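Local coordinates for biofilm-associated surface protein (Staphylococcus aureus, PDB 7C7U) that probably takes part in biofilm formation as a cell wall-anchored, calcium-binding surface protein that modulates functional amyloid assembly, at residues 396-399 and 400-404. Residues are numbered along the deposited sequence; the frame is centred on the assembly and turned at random.
With CA (calcium ion), chain E; CA (calcium ion), chain D.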
ATOM      1  N   LEU A 396       0.856   0.546   7.396  1.00 33.80           N
ATOM      2  CA  LEU A 396       0.295  -0.366   6.403  1.00 32.63           C
ATOM      3  C   LEU A 396       0.832  -0.041   5.016  1.00 31.58           C
ATOM      4  O   LEU A 396       1.101   1.118   4.697  1.00 35.51           O
ATOM      5  CB  LEU A 396      -1.238  -0.281   6.386  1.00 32.70           C
ATOM      6  CG  LEU A 396      -1.966  -0.774   7.637  1.00 34.26           C
ATOM      7  CD1 LEU A 396      -3.490  -0.632   7.501  1.00 33.28           C
ATOM      8  CD2 LEU A 396      -1.574  -2.234   7.914  1.00 35.31           C
ATOM      9  N   ASP A 397       0.976  -1.080   4.185  1.00 34.10           N
ATOM     10  CA  ASP A 397       1.324  -0.905   2.777  1.00 34.82           C
ATOM     11  C   ASP A 397       0.558   0.244   2.143  1.00 40.21           C
ATOM     12  O   ASP A 397       1.150   1.175   1.581  1.00 37.92           O
ATOM     13  CB  ASP A 397       1.017  -2.177   1.985  1.00 39.61           C
ATOM     14  CG  ASP A 397       2.039  -3.272   2.180  1.00 39.12           C
ATOM     15  OD1 ASP A 397       2.669  -3.336   3.246  1.00 36.20           O
ATOM     16  OD2 ASP A 397       2.177  -4.101   1.258  1.00 43.95           O
ATOM     17  N   ARG A 398      -0.776   0.184   2.219  1.00 36.23           N
ATOM     18  CA  ARG A 398      -1.574   1.189   1.524  1.00 40.24           C
ATOM     19  C   ARG A 398      -1.438   2.558   2.168  1.00 38.14           C
ATOM     20  O   ARG A 398      -1.540   3.572   1.475  1.00 38.66           O
ATOM     21  CB  ARG A 398      -3.044   0.767   1.459  1.00 41.89           C
ATOM     22  CG  ARG A 398      -3.813   0.902   2.741  1.00 37.37           C
ATOM     23  CD  ARG A 398      -5.173   0.235   2.583  1.00 43.03           C
ATOM     24  NE  ARG A 398      -5.036  -1.211   2.508  1.00 37.52           N
ATOM     25  CZ  ARG A 398      -5.944  -2.036   1.992  1.00 40.39           C
ATOM     26  NH1 ARG A 398      -7.086  -1.577   1.482  1.00 37.98           N
ATOM     27  NH2 ARG A 398      -5.696  -3.328   1.982  1.00 36.22           N
ATOM     28  N   TYR A 399      -1.205   2.618   3.481  1.00 36.78           N
ATOM     29  CA  TYR A 399      -0.910   3.907   4.097  1.00 40.38           C
ATOM     30  C   TYR A 399       0.383   4.491   3.547  1.00 37.78           C
ATOM     31  O   TYR A 399       0.436   5.679   3.214  1.00 43.38           O
ATOM     32  CB  TYR A 399      -0.838   3.772   5.616  1.00 38.06           C
ATOM     33  CG  TYR A 399      -0.632   5.079   6.348  1.00 38.75           C
ATOM     34  CD1 TYR A 399       0.653   5.603   6.543  1.00 36.66           C
ATOM     35  CD2 TYR A 399      -1.713   5.787   6.856  1.00 41.58           C
ATOM     36  CE1 TYR A 399       0.848   6.780   7.219  1.00 42.76           C
ATOM     37  CE2 TYR A 399      -1.521   6.993   7.533  1.00 44.35           C
ATOM     38  CZ  TYR A 399      -0.240   7.475   7.717  1.00 40.26           C
ATOM     39  OH  TYR A 399      -0.021   8.666   8.386  1.00 48.71           O
ATOM     40  N   GLU A 400       1.437   3.670   3.432  1.00 39.63           N
ATOM     41  CA  GLU A 400       2.712   4.178   2.918  1.00 40.02           C
ATOM     42  C   GLU A 400       2.566   4.646   1.479  1.00 45.40           C
ATOM     43  O   GLU A 400       3.101   5.698   1.100  1.00 41.07           O
ATOM     44  CB  GLU A 400       3.827   3.124   3.029  1.00 39.00           C
ATOM     45  CG  GLU A 400       4.189   2.729   4.468  1.00 35.28           C
ATOM     46  CD  GLU A 400       5.587   2.119   4.622  1.00 39.88           C
ATOM     47  OE1 GLU A 400       6.598   2.862   4.465  1.00 37.02           O
ATOM     48  OE2 GLU A 400       5.686   0.901   4.937  1.00 34.19           O
ATOM     49  N   ARG A 401       1.814   3.893   0.673  1.00 44.54           N
ATOM     50  CA  ARG A 401       1.632   4.242  -0.729  1.00 43.46           C
ATOM     51  C   ARG A 401       0.819   5.521  -0.882  1.00 45.38           C
ATOM     52  O   ARG A 401       1.155   6.376  -1.706  1.00 47.94           O
ATOM     53  CB  ARG A 401       0.950   3.089  -1.466  1.00 47.32           C
ATOM     54  CG  ARG A 401       1.913   2.122  -2.114  1.00 46.23           C
ATOM     55  CD  ARG A 401       1.197   1.215  -3.104  1.00 48.06           C
ATOM     56  NE  ARG A 401       0.106   0.477  -2.482  1.00 50.64           N
ATOM     57  CZ  ARG A 401       0.243  -0.744  -1.977  1.00 48.36           C
ATOM     58  NH1 ARG A 401       1.421  -1.353  -2.026  1.00 47.57           N
ATOM     59  NH2 ARG A 401      -0.793  -1.353  -1.421  1.00 47.40           N
ATOM     60  N   GLN A 402      -0.252   5.671  -0.100  1.00 43.64           N
ATOM     61  CA  GLN A 402      -1.203   6.751  -0.328  1.00 45.25           C
ATOM     62  C   GLN A 402      -0.934   7.993   0.510  1.00 47.74           C
ATOM     63  O   GLN A 402      -1.191   9.104   0.037  1.00 50.60           O
ATOM     64  CB  GLN A 402      -2.632   6.281  -0.039  1.00 42.04           C
ATOM     65  CG  GLN A 402      -3.087   5.071  -0.816  1.00 46.77           C
ATOM     66  CD  GLN A 402      -4.305   4.429  -0.168  1.00 54.28           C
ATOM     67  OE1 GLN A 402      -4.838   4.950   0.820  1.00 57.45           O
ATOM     68  NE2 GLN A 402      -4.736   3.276  -0.698  1.00 51.88           N
ATOM     69  N   LEU A 403      -0.443   7.836   1.741  1.00 45.25           N
ATOM     70  CA  LEU A 403      -0.312   8.941   2.689  1.00 44.84           C
ATOM     71  C   LEU A 403       1.137   9.392   2.847  1.00 44.53           C
ATOM     72  O   LEU A 403       1.498  10.488   2.416  1.00 49.59           O
ATOM     73  CB  LEU A 403      -0.897   8.549   4.051  1.00 43.45           C
ATOM     74  CG  LEU A 403      -2.359   8.805   4.378  1.00 51.83           C
ATOM     75  CD1 LEU A 403      -2.613  10.292   4.517  1.00 50.83           C
ATOM     76  CD2 LEU A 403      -3.312   8.156   3.350  1.00 48.85           C
ATOM     77  N   SER A 404       1.977   8.583   3.486  1.00 43.77           N
ATOM     78  CA  SER A 404       3.321   8.997   3.852  1.00 43.88           C
ATOM     79  C   SER A 404       4.294   9.026   2.679  1.00 46.96           C
ATOM     80  O   SER A 404       5.303   9.740   2.756  1.00 42.89           O
ATOM     81  CB  SER A 404       3.858   8.065   4.944  1.00 43.55           C
ATOM     82  OG  SER A 404       4.163   6.785   4.417  1.00 39.85           O
TER
HETATM   83 CA    CA E1003       8.281   1.469   5.134  1.00 38.19          CA
HETATM   84 CA    CA D1002       5.097  -0.753   6.327  1.00 38.28          CA
HETATM   85  O   HOH W   1       4.608  -1.813   4.040  1.00 37.20           O
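Glu400 N donates to Leu396 O at 2.9 Å with an N-H...O angle of 163°, and two further i to i+4 bonds, Arg401 to Asp397 and Gln402 to Arg398, continue this first helical turn from its N-cap, Leu396. At the C-terminal end Tyr399 O accepts from Leu403 N (2.8 Å) and Ser404 N (3.3 Å), which approach from opposite faces of its carbonyl plane; the second bond makes the turn wider, pi-type. With its CG anti to the backbone N (chi1 -176°), Tyr399 leans its ring outward and toward the C-terminal end, and Leu403 CB sits over one face, 3.8 Å from the ring centroid and 7° off the normal, a clear CH-pi contact. Arg401 folds back at chi3, turning a guanidinium face to Asp397 O. Its NH1 is 4.3 Å from Asp397 OD2, beyond a salt bridge; Ser23 is an outside partner of both side chains. Glu400, its OE1 also hydrogen-bonded to Ser406, chelates one calcium ion through OE1 (2.3 Å) and OE2 (2.7 Å), beside Asp391, Asp393, Asp407 O, Asn410 O and Asp420. OE2 alone bridges to the second ion, at 2.2 Å. A water on that second ion donates to Asp397 OD1, making Asp397 a second-shell residue. Asp389, Asp391, Asp393 and Leu395 O complete this second site, an EF-hand-like calcium loop that follows strand 381-388.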